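PDB 2HEU: sugar ABC transporter, sugar-binding protein from Streptococcus pneumoniae, which probably captures raffinose-type or related sugars outside the cell and hands them to an ABC importer, as other solute-binding proteins do. Local coordinates for residues A[129-134]-A[251-256]; A[143-148]-A[274-279]; A[178-183]-A[221-226]; A[167-172]-A[232-237]. All blocks are in the same frame, centred on the assembly; numbering follows the deposited sequence. Where two conformers were deposited one is given.

Contact 1 (A[129-134]-A[251-256])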
# COMPACT_ATOMS: atom_id res chain seq x y z
N TYR A 129 -2.57 3.37 -4.12
CA TYR A 129 -3.43 2.66 -5.07
C TYR A 129 -4.21 3.62 -5.89
O TYR A 129 -4.68 4.67 -5.43
CB TYR A 129 -4.39 1.75 -4.27
CG TYR A 129 -5.20 0.81 -5.13
CD1 TYR A 129 -4.81 -0.51 -5.28
CD2 TYR A 129 -6.33 1.22 -5.79
CE1 TYR A 129 -5.55 -1.42 -6.11
CE2 TYR A 129 -7.09 0.39 -6.58
CZ TYR A 129 -6.70 -0.95 -6.74
OH TYR A 129 -7.49 -1.77 -7.48
N GLY A 130 -4.42 3.30 -7.15
CA GLY A 130 -5.26 4.13 -8.00
C GLY A 130 -5.40 3.50 -9.39
O GLY A 130 -5.33 2.29 -9.54
N ILE A 131 -5.60 4.39 -10.38
CA ILE A 131 -5.87 3.92 -11.72
C ILE A 131 -4.69 4.33 -12.61
O ILE A 131 -4.39 5.51 -12.76
CB ILE A 131 -7.16 4.49 -12.35
CG1 ILE A 131 -8.35 4.35 -11.36
CG2 ILE A 131 -7.45 3.86 -13.64
CD1 ILE A 131 -8.72 2.93 -11.00
N TYR A 132 -4.01 3.32 -13.19
CA TYR A 132 -3.01 3.61 -14.28
C TYR A 132 -3.75 3.90 -15.52
O TYR A 132 -4.78 3.28 -15.84
CB TYR A 132 -2.14 2.34 -14.50
CG TYR A 132 -1.20 2.08 -13.35
CD1 TYR A 132 0.08 2.63 -13.38
CD2 TYR A 132 -1.57 1.36 -12.26
CE1 TYR A 132 0.98 2.40 -12.34
CE2 TYR A 132 -0.69 1.15 -11.22
CZ TYR A 132 0.60 1.68 -11.27
OH TYR A 132 1.51 1.48 -10.26
N TYR A 133 -3.24 4.90 -16.29
CA TYR A 133 -3.87 5.20 -17.57
C TYR A 133 -2.83 5.58 -18.57
O TYR A 133 -1.67 5.96 -18.28
CB TYR A 133 -4.92 6.34 -17.42
CG TYR A 133 -4.38 7.75 -17.21
CD1 TYR A 133 -3.90 8.18 -15.99
CD2 TYR A 133 -4.40 8.64 -18.27
CE1 TYR A 133 -3.44 9.45 -15.82
CE2 TYR A 133 -3.89 9.94 -18.10
CZ TYR A 133 -3.43 10.34 -16.87
OH TYR A 133 -2.96 11.61 -16.71
N ASN A 134 -3.23 5.46 -19.84
CA ASN A 134 -2.38 5.75 -20.99
C ASN A 134 -2.55 7.21 -21.41
O ASN A 134 -3.58 7.56 -22.01
CB ASN A 134 -2.78 4.80 -22.10
CG ASN A 134 -1.96 4.85 -23.37
OD1 ASN A 134 -1.72 3.72 -23.98
ND2 ASN A 134 -1.54 5.96 -23.78
N VAL A 251 -5.48 -2.08 -23.35
CA VAL A 251 -6.49 -1.51 -22.48
C VAL A 251 -5.96 -0.16 -22.06
O VAL A 251 -4.74 0.05 -21.97
CB VAL A 251 -6.78 -2.39 -21.24
CG1 VAL A 251 -7.30 -3.73 -21.68
CG2 VAL A 251 -5.56 -2.48 -20.32
N LEU A 252 -6.87 0.84 -21.83
CA LEU A 252 -6.42 2.18 -21.54
C LEU A 252 -6.11 2.43 -20.08
O LEU A 252 -5.41 3.44 -19.80
CB LEU A 252 -7.41 3.21 -22.03
CG LEU A 252 -7.57 3.24 -23.60
CD1 LEU A 252 -8.34 4.50 -23.98
CD2 LEU A 252 -6.34 2.98 -24.40
N MET A 253 -6.60 1.59 -19.19
CA MET A 253 -6.49 1.76 -17.75
C MET A 253 -6.39 0.43 -17.06
O MET A 253 -6.90 -0.60 -17.53
CB MET A 253 -7.76 2.46 -17.18
CG MET A 253 -7.94 3.89 -17.63
SD MET A 253 -9.43 4.68 -16.98
CE MET A 253 -10.67 3.84 -18.00
N THR A 254 -5.80 0.44 -15.86
CA THR A 254 -5.94 -0.71 -14.96
C THR A 254 -5.85 -0.26 -13.55
O THR A 254 -4.99 0.56 -13.22
CB THR A 254 -4.91 -1.84 -15.31
OG1 THR A 254 -5.29 -3.04 -14.64
CG2 THR A 254 -3.49 -1.52 -15.01
N PRO A 255 -6.72 -0.75 -12.65
CA PRO A 255 -6.66 -0.36 -11.23
C PRO A 255 -5.66 -1.20 -10.52
O PRO A 255 -5.72 -2.44 -10.54
CB PRO A 255 -8.11 -0.67 -10.75
CG PRO A 255 -8.51 -1.87 -11.60
CD PRO A 255 -7.90 -1.62 -12.94
N ASN A 256 -4.71 -0.57 -9.85
CA ASN A 256 -3.71 -1.40 -9.11
C ASN A 256 -2.90 -0.47 -8.17
O ASN A 256 -3.11 0.76 -8.11
CB ASN A 256 -2.83 -2.18 -10.09
CG ASN A 256 -2.56 -3.59 -9.60
OD1 ASN A 256 -3.01 -4.59 -10.28
ND2 ASN A 256 -1.94 -3.75 -8.51

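Contact 2 (A[143-148]-A[274-279])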
# COMPACT_ATOMS: atom_id res chain seq x y z
N LEU A 143 -9.76 12.71 -24.06
CA LEU A 143 -10.27 12.33 -22.77
C LEU A 143 -9.49 12.93 -21.64
O LEU A 143 -8.30 13.18 -21.82
CB LEU A 143 -10.20 10.83 -22.61
CG LEU A 143 -10.94 10.10 -23.68
CD1 LEU A 143 -10.61 8.57 -23.59
CD2 LEU A 143 -12.44 10.31 -23.69
N LYS A 144 -10.14 13.02 -20.48
CA LYS A 144 -9.55 13.64 -19.35
C LYS A 144 -9.71 12.69 -18.16
O LYS A 144 -10.66 11.90 -18.04
CB LYS A 144 -10.29 14.95 -19.01
CG LYS A 144 -10.36 15.94 -20.06
CD LYS A 144 -9.02 16.42 -20.49
CE LYS A 144 -9.17 17.67 -21.41
NZ LYS A 144 -9.82 17.24 -22.70
N VAL A 145 -8.75 12.78 -17.27
CA VAL A 145 -8.85 12.12 -15.97
C VAL A 145 -10.17 12.52 -15.29
O VAL A 145 -10.50 13.74 -15.23
CB VAL A 145 -7.62 12.61 -15.03
CG1 VAL A 145 -7.88 12.29 -13.58
CG2 VAL A 145 -6.31 11.91 -15.58
N PRO A 146 -10.91 11.58 -14.74
CA PRO A 146 -12.24 11.91 -14.11
C PRO A 146 -12.07 12.40 -12.70
O PRO A 146 -11.23 11.93 -11.98
CB PRO A 146 -12.95 10.58 -14.17
CG PRO A 146 -11.83 9.59 -13.95
CD PRO A 146 -10.61 10.12 -14.67
N GLU A 147 -12.92 13.33 -12.30
CA GLU A 147 -12.85 13.95 -10.90
C GLU A 147 -14.01 13.77 -10.11
O GLU A 147 -14.06 14.24 -9.01
CB GLU A 147 -12.70 15.36 -10.69
CG GLU A 147 -12.91 15.85 -11.77
CD GLU A 147 -11.68 16.43 -12.15
OE1 GLU A 147 -11.68 17.73 -12.16
OE2 GLU A 147 -10.66 15.85 -11.75
N THR A 148 -14.96 12.95 -10.56
CA THR A 148 -16.10 12.52 -9.78
C THR A 148 -16.48 11.06 -10.24
O THR A 148 -16.13 10.64 -11.31
CB THR A 148 -17.35 13.37 -10.00
OG1 THR A 148 -17.77 13.25 -11.32
CG2 THR A 148 -17.11 14.85 -9.67
N GLY A 274 0.39 7.49 -16.88
CA GLY A 274 -0.04 8.31 -15.79
C GLY A 274 -0.82 7.50 -14.79
O GLY A 274 -1.15 6.31 -15.01
N THR A 275 -1.14 8.14 -13.67
CA THR A 275 -2.06 7.54 -12.68
C THR A 275 -3.05 8.63 -12.23
O THR A 275 -2.74 9.85 -12.26
CB THR A 275 -1.29 6.97 -11.47
OG1 THR A 275 -0.39 7.96 -10.95
CG2 THR A 275 -0.55 5.70 -11.81
N PHE A 276 -4.20 8.19 -11.79
CA PHE A 276 -5.12 9.09 -11.15
C PHE A 276 -5.71 8.41 -9.93
O PHE A 276 -5.79 7.19 -9.79
CB PHE A 276 -6.19 9.67 -12.09
CG PHE A 276 -7.15 8.69 -12.72
CD1 PHE A 276 -8.32 8.29 -12.06
CD2 PHE A 276 -6.97 8.22 -14.04
CE1 PHE A 276 -9.26 7.48 -12.70
CE2 PHE A 276 -7.88 7.42 -14.67
CZ PHE A 276 -9.04 7.07 -13.98
N MET A 277 -6.14 9.23 -8.99
CA MET A 277 -6.83 8.76 -7.79
C MET A 277 -8.29 8.45 -8.16
O MET A 277 -8.94 9.18 -8.91
CB MET A 277 -6.81 9.85 -6.71
CG MET A 277 -5.38 10.11 -6.23
SD MET A 277 -5.21 11.61 -5.27
CE MET A 277 -5.90 10.93 -3.89
N ILE A 278 -8.79 7.41 -7.54
CA ILE A 278 -10.23 7.13 -7.69
C ILE A 278 -10.99 8.30 -7.08
O ILE A 278 -10.78 8.73 -5.97
CB ILE A 278 -10.56 5.82 -6.97
CG1 ILE A 278 -9.89 4.64 -7.73
CG2 ILE A 278 -12.08 5.61 -6.88
CD1 ILE A 278 -10.09 3.28 -7.09
N PRO A 279 -11.91 8.86 -7.88
CA PRO A 279 -12.66 10.05 -7.45
C PRO A 279 -13.63 9.73 -6.39
O PRO A 279 -14.10 8.60 -6.21
CB PRO A 279 -13.25 10.63 -8.73
CG PRO A 279 -13.48 9.37 -9.49
CD PRO A 279 -12.26 8.56 -9.30
O HOH W 1 -9.77 11.63 -9.69

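Contact 3 (A[178-183]-A[221-226])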
# COMPACT_ATOMS: atom_id res chain seq x y z
N ASN A 178 -8.73 -5.12 -4.32
CA ASN A 178 -8.90 -4.76 -2.89
C ASN A 178 -8.88 -3.24 -2.74
O ASN A 178 -9.78 -2.66 -2.11
CB ASN A 178 -7.74 -5.43 -2.13
CG ASN A 178 -7.86 -5.25 -0.66
OD1 ASN A 178 -6.71 -5.17 -0.00
ND2 ASN A 178 -8.97 -5.32 -0.08
N GLY A 179 -7.86 -2.55 -3.29
CA GLY A 179 -7.83 -1.13 -3.15
C GLY A 179 -8.99 -0.42 -3.77
O GLY A 179 -9.48 0.59 -3.26
N TYR A 180 -9.51 -0.93 -4.90
CA TYR A 180 -10.61 -0.31 -5.61
C TYR A 180 -11.85 -0.27 -4.70
O TYR A 180 -12.48 0.77 -4.55
CB TYR A 180 -10.88 -1.05 -6.90
CG TYR A 180 -11.89 -0.35 -7.78
CD1 TYR A 180 -11.52 0.49 -8.81
CD2 TYR A 180 -13.25 -0.53 -7.59
CE1 TYR A 180 -12.45 1.16 -9.57
CE2 TYR A 180 -14.20 0.13 -8.33
CZ TYR A 180 -13.81 0.97 -9.32
OH TYR A 180 -14.69 1.67 -10.09
N ASN A 181 -12.21 -1.42 -4.15
CA ASN A 181 -13.43 -1.47 -3.34
C ASN A 181 -13.23 -0.79 -2.00
O ASN A 181 -14.16 -0.18 -1.45
CB ASN A 181 -13.94 -2.89 -3.23
CG ASN A 181 -15.42 -2.96 -2.81
OD1 ASN A 181 -16.14 -1.94 -2.94
ND2 ASN A 181 -15.84 -4.12 -2.38
N GLN A 182 -12.03 -0.87 -1.42
CA GLN A 182 -11.81 -0.08 -0.19
C GLN A 182 -12.03 1.39 -0.47
O GLN A 182 -12.62 2.09 0.37
CB GLN A 182 -10.42 -0.34 0.38
CG GLN A 182 -10.28 -1.74 0.91
CD GLN A 182 -9.06 -1.93 1.78
OE1 GLN A 182 -8.48 -0.97 2.29
NE2 GLN A 182 -8.68 -3.17 1.96
N LEU A 183 -11.59 1.89 -1.60
CA LEU A 183 -11.75 3.31 -1.97
C LEU A 183 -13.21 3.63 -2.36
O LEU A 183 -13.66 4.75 -2.12
CB LEU A 183 -10.77 3.71 -3.02
CG LEU A 183 -9.33 3.79 -2.51
CD1 LEU A 183 -8.33 3.85 -3.67
CD2 LEU A 183 -9.16 4.95 -1.60
N MET A 221 -18.51 0.23 -7.84
CA MET A 221 -18.19 -1.08 -8.38
C MET A 221 -18.75 -1.26 -9.77
O MET A 221 -18.11 -1.93 -10.63
CB MET A 221 -18.68 -2.19 -7.46
CG MET A 221 -17.90 -2.36 -6.18
SD MET A 221 -16.13 -2.60 -6.38
CE MET A 221 -16.10 -3.96 -7.57
N ASP A 222 -19.94 -0.71 -10.05
CA ASP A 222 -20.56 -0.87 -11.33
C ASP A 222 -19.85 -0.19 -12.46
O ASP A 222 -20.08 -0.52 -13.62
CB ASP A 222 -22.06 -0.45 -11.29
CG ASP A 222 -22.95 -1.50 -10.74
OD1 ASP A 222 -22.56 -2.68 -10.66
OD2 ASP A 222 -24.13 -1.18 -10.42
N ILE A 223 -18.92 0.74 -12.17
CA ILE A 223 -18.08 1.29 -13.23
C ILE A 223 -17.32 0.18 -13.95
O ILE A 223 -17.09 0.22 -15.14
CB ILE A 223 -17.14 2.37 -12.64
CG1 ILE A 223 -17.95 3.54 -12.10
CG2 ILE A 223 -16.11 2.84 -13.66
CD1 ILE A 223 -17.18 4.56 -11.26
N LEU A 224 -16.91 -0.84 -13.16
CA LEU A 224 -16.18 -2.00 -13.70
C LEU A 224 -17.03 -3.00 -14.41
O LEU A 224 -16.52 -3.99 -14.95
CB LEU A 224 -15.37 -2.67 -12.57
CG LEU A 224 -14.44 -1.79 -11.79
CD1 LEU A 224 -13.68 -2.66 -10.78
CD2 LEU A 224 -13.49 -0.99 -12.69
N ARG A 225 -18.36 -2.78 -14.42
CA ARG A 225 -19.37 -3.67 -15.00
C ARG A 225 -20.01 -3.06 -16.23
O ARG A 225 -20.89 -3.67 -16.83
CB ARG A 225 -20.43 -4.05 -13.95
CG ARG A 225 -19.85 -4.74 -12.72
CD ARG A 225 -20.77 -5.84 -12.16
NE ARG A 225 -20.92 -7.06 -12.95
CZ ARG A 225 -21.91 -7.41 -13.77
NH1 ARG A 225 -23.00 -6.68 -13.84
NH2 ARG A 225 -21.82 -8.54 -14.44
N ILE A 226 -19.63 -1.83 -16.61
CA ILE A 226 -20.20 -1.21 -17.83
C ILE A 226 -19.97 -2.19 -18.99
O ILE A 226 -18.89 -2.78 -19.13
CB ILE A 226 -19.60 0.16 -18.02
CG1 ILE A 226 -20.13 1.11 -16.91
CG2 ILE A 226 -19.80 0.70 -19.42
CD1 ILE A 226 -19.39 2.45 -16.82

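Contact 4 (A[167-172]-A[232-237])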
# COMPACT_ATOMS: atom_id res chain seq x y z
N PHE A 167 -10.62 -1.04 -19.43
CA PHE A 167 -9.86 -1.64 -18.37
C PHE A 167 -9.29 -2.98 -18.70
O PHE A 167 -9.91 -3.82 -19.34
CB PHE A 167 -10.77 -1.93 -17.10
CG PHE A 167 -11.38 -0.68 -16.49
CD1 PHE A 167 -10.61 0.28 -15.85
CD2 PHE A 167 -12.76 -0.54 -16.52
CE1 PHE A 167 -11.21 1.37 -15.24
CE2 PHE A 167 -13.34 0.58 -15.89
CZ PHE A 167 -12.58 1.50 -15.27
N GLY A 168 -8.10 -3.24 -18.14
CA GLY A 168 -7.62 -4.60 -17.90
C GLY A 168 -7.94 -5.00 -16.47
O GLY A 168 -7.47 -4.38 -15.53
N ILE A 169 -8.75 -6.02 -16.30
CA ILE A 169 -9.15 -6.55 -15.00
C ILE A 169 -8.68 -8.02 -14.93
O ILE A 169 -8.93 -8.81 -15.84
CB ILE A 169 -10.66 -6.46 -14.73
CG1 ILE A 169 -11.13 -5.00 -14.80
CG2 ILE A 169 -11.04 -7.08 -13.43
CD1 ILE A 169 -10.57 -4.06 -13.75
N ALA A 170 -8.00 -8.32 -13.85
CA ALA A 170 -7.43 -9.65 -13.65
C ALA A 170 -8.49 -10.52 -12.89
O ALA A 170 -8.40 -10.66 -11.68
CB ALA A 170 -6.12 -9.58 -12.85
N GLY A 171 -9.43 -11.09 -13.63
CA GLY A 171 -10.49 -11.84 -13.01
C GLY A 171 -10.04 -13.01 -12.13
O GLY A 171 -10.78 -13.38 -11.21
N ALA A 172 -8.88 -13.57 -12.44
CA ALA A 172 -8.35 -14.69 -11.64
C ALA A 172 -7.60 -14.21 -10.39
O ALA A 172 -7.31 -15.06 -9.54
CB ALA A 172 -7.43 -15.55 -12.48
N LYS A 232 -11.18 -8.93 -23.45
CA LYS A 232 -11.58 -10.25 -23.75
C LYS A 232 -10.89 -11.26 -22.87
O LYS A 232 -9.73 -11.17 -22.58
CB LYS A 232 -11.18 -10.57 -25.25
CG LYS A 232 -11.27 -11.90 -25.76
CD LYS A 232 -10.99 -11.97 -27.28
CE LYS A 232 -9.59 -12.07 -27.70
NZ LYS A 232 -9.59 -12.38 -29.18
N ASN A 233 -11.67 -12.24 -22.40
CA ASN A 233 -11.15 -13.29 -21.53
C ASN A 233 -10.59 -12.76 -20.23
O ASN A 233 -9.74 -13.39 -19.59
CB ASN A 233 -10.20 -14.23 -22.25
CG ASN A 233 -10.85 -14.90 -23.43
OD1 ASN A 233 -10.12 -15.07 -24.47
ND2 ASN A 233 -12.04 -15.31 -23.33
N TRP A 234 -11.17 -11.64 -19.73
CA TRP A 234 -10.73 -11.11 -18.46
C TRP A 234 -11.06 -12.05 -17.29
O TRP A 234 -10.37 -11.99 -16.27
CB TRP A 234 -11.38 -9.73 -18.21
CG TRP A 234 -12.84 -9.83 -17.86
CD1 TRP A 234 -13.90 -9.87 -18.73
CD2 TRP A 234 -13.40 -9.94 -16.57
NE1 TRP A 234 -15.08 -10.01 -18.01
CE2 TRP A 234 -14.79 -10.05 -16.69
CE3 TRP A 234 -12.83 -9.92 -15.30
CZ2 TRP A 234 -15.65 -10.16 -15.58
CZ3 TRP A 234 -13.64 -10.04 -14.19
CH2 TRP A 234 -15.02 -10.14 -14.37
N GLU A 235 -12.06 -12.89 -17.42
CA GLU A 235 -12.55 -13.66 -16.29
C GLU A 235 -11.47 -14.52 -15.72
O GLU A 235 -11.41 -14.73 -14.52
CB GLU A 235 -13.78 -14.49 -16.68
CG GLU A 235 -14.99 -13.74 -17.15
CD GLU A 235 -15.06 -13.40 -18.65
OE1 GLU A 235 -14.05 -13.45 -19.36
OE2 GLU A 235 -16.23 -13.09 -19.10
N GLY A 236 -10.60 -15.05 -16.59
CA GLY A 236 -9.50 -15.94 -16.23
C GLY A 236 -8.12 -15.25 -16.25
O GLY A 236 -7.09 -15.93 -16.09
N ALA A 237 -8.09 -13.92 -16.38
CA ALA A 237 -6.82 -13.23 -16.54
C ALA A 237 -6.16 -13.03 -15.19
O ALA A 237 -6.78 -12.71 -14.17
CB ALA A 237 -7.08 -11.90 -17.18

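Contact 1 (A[129-134]-A[251-256])
Y129 meets the far strand because its CG lies anti to the backbone N (chi1 -172°), which turns the ring over the backbone of N256. The carbonyl of N256 lies against one face of that ring, with Y129 CD1 3.5 Å from the carbonyl carbon C of N256. The hydroxyl end reaches P255, Y129 OH to P255 CB being 3.5 Å; its polar partner is the carbonyl of T176. Y132 turns the other way, CG anti to the carbonyl carbon. Its ring presents an edge, in plane, to the carbonyl oxygen of T254, and its CE2 comes near CB of N256.

Strands 129-134 and 253-256 are antiparallel. G130 with N256 and Y132 with T254 are hydrogen-bonded pairs. I131 with P255 and Y133 with M253 are non-hydrogen-bonded pairs. The straightest bond runs from G130 N to N256 O (3.0 Å, 175° at the hydrogen). N134 N adds a bond to L252 O at 3.0 Å, just where strand 129-134 gives way to a helix. Strand 129-134 is the central one of a three-stranded antiparallel sheet, with strand 273-276 on its other side. This small sheet belongs to the bacterial solute-binding protein fold.

On the face that carries I131, the two branches of that residue divide the neighbours. I131 CG2 packs on M253 CB at 3.8 Å, and I131 CD1 packs on P255 CB at 3.7 Å. Y133 CB meets M253 CG at 3.9 Å. Helix 149-161 covers this face through F152, L155 and I159. On the face of Y132 and T254, helix 239-247 supplies F246 and V242.

Contact 2 (A[143-148]-A[274-279])
F276 packs against V145 and P146, and it is the first residue of 274-279 to bring a side chain to the loop. G274 and T275 before it serve the sheet: G274 bonds through its backbone to Y133. F276 likewise bonds to I131 through its backbone. CG of F276 sits between its backbone N and carbonyl carbon (chi1 63°), and the ring meets the proline of the loop. P146 crosses the phenyl group at about a right angle. Its CD lies over one ring face, 3.6 Å from the centroid of the F276 ring and 17° off the normal, a CH-pi contact. P146 CG lies nearest to CE1 on the same ring. V145 runs past F276 in the opposite direction, and V145 CG1 touches F276 CB at 3.5 Å.

M277 contributes its carbonyl. One water donates to M277 O and to P146 O, at 2.7 Å from each oxygen, and so joins the two backbones. I278 points away from the loop and packs on I131, Y180 and L183.

P279 closes the segment. P279 CB lies 3.4 Å from T148 N, and its CG packs against the carbonyl of T148. T148 is the N-cap of helix 149-161, its OG1 accepting from E151 N. The contact therefore joins the entry to that helix with the end of an edge strand of the three-stranded sheet. The packing of V145 and P146 on F276 is apolar, whereas P279 rests on backbone atoms of E147 and T148. The bridging water serves the two carbonyls, which cannot bond each other.

Contact 3 (A[178-183]-A[221-226])
Y180 meets L224 face-on. L224 CD1 stands over the centre of the tyrosine ring, 3.8 Å from the centroid of the Y180 ring and 13° off its normal, as a CH-pi contact. The two side chains come from opposite directions. CG and CD2 of L224 follow the ring toward CZ and the hydroxyl. M221 takes the edge. M221 SD lies near the ring plane, 4.9 Å from the centroid of the Y180 ring and 3.7 Å from Y180 CD2, a Met-aromatic contact. The methionine chain bends at chi2 and chi3 (-55° and -51°), which folds the sulfur back toward helix 178-189. There it also packs against the side chain of N181, with M221 SD 3.8 Å from N181 CB. I223 CB touches Y180 OH at 3.6 Å.

In the next shell, the tyrosine hydroxyl bonds to the carbonyl of V220, just before M221. Helix 370-382 lies against M221 through V380, and against N181 through F372. F152 and V156 of helix 149-161 back I223, while F167 touches L224. The contact thus joins the first turn of helix 178-189 to residues 221-224, in the region where helix 212-222 runs out, within a cluster of helices.

The buried ring is held on a face and at an edge by apolar and sulfur groups. Its buried hydroxyl is satisfied by the main-chain carbonyl of V220.

Contact 4 (A[167-172]-A[232-237])
Two loops meet here, one running from helix 149-161 to helix 178-189, the other from helix 212-222 to helix 239-247. Main-chain bonds at their turns join them. G171 N donates to W234 O at 2.9 Å, with a bent angle of 135° at the hydrogen. A172 N donates to A237 O, also at 2.9 Å, and this bond is straighter at 156°. W234 O also accepts from A237 N within its own turn. The two donors reach that oxygen from opposite faces of the carbonyl plane.

G171 sits close against the turn, G171 CA being 3.4 Å from E235 O in a CA-H...O contact. The carbonyls of W234 and E235 close in on this glycine, which has no side chain to keep them off. A172 CB lies against G236 O and A237 O.

I169 and W234 run side by side. I169 CG2 meets W234 CE3 at 3.8 Å, and CE3 and CZ3 of the indole also pack on G171 CA. K230 makes a cation-pi contact with the indole, and V380 and L381 of helix 370-382 touch it. I169 N bonds to Q231 OE1.

Peptide groups carry the polar part of this contact. Bonding here therefore depends on backbone shape, while the indole and isoleucine add an apolar flank.

All four contacts lie in the same lobe, around the three-stranded sheet. Contacts 1 and 2 share it: strand 129-134 lies between the partner strands of the two contacts and bonds to strand 273-276, with Y133 N 2.8 Å from G274 O. Contact 4 joins the other outer strand, with T254 OG1 2.7 Å from G168 O. Contact 3 packs against contact 1, Y129 CE2 lying 3.2 Å from Y180 N, and meets contact 4 where L224 CD2 is 3.6 Å from F167 CE2. Contacts 2 and 4 do not touch; their centres are 22 Å apart. The sodium ion, bound by K103 and E335, involves none of these segments, and the structure is the apo form.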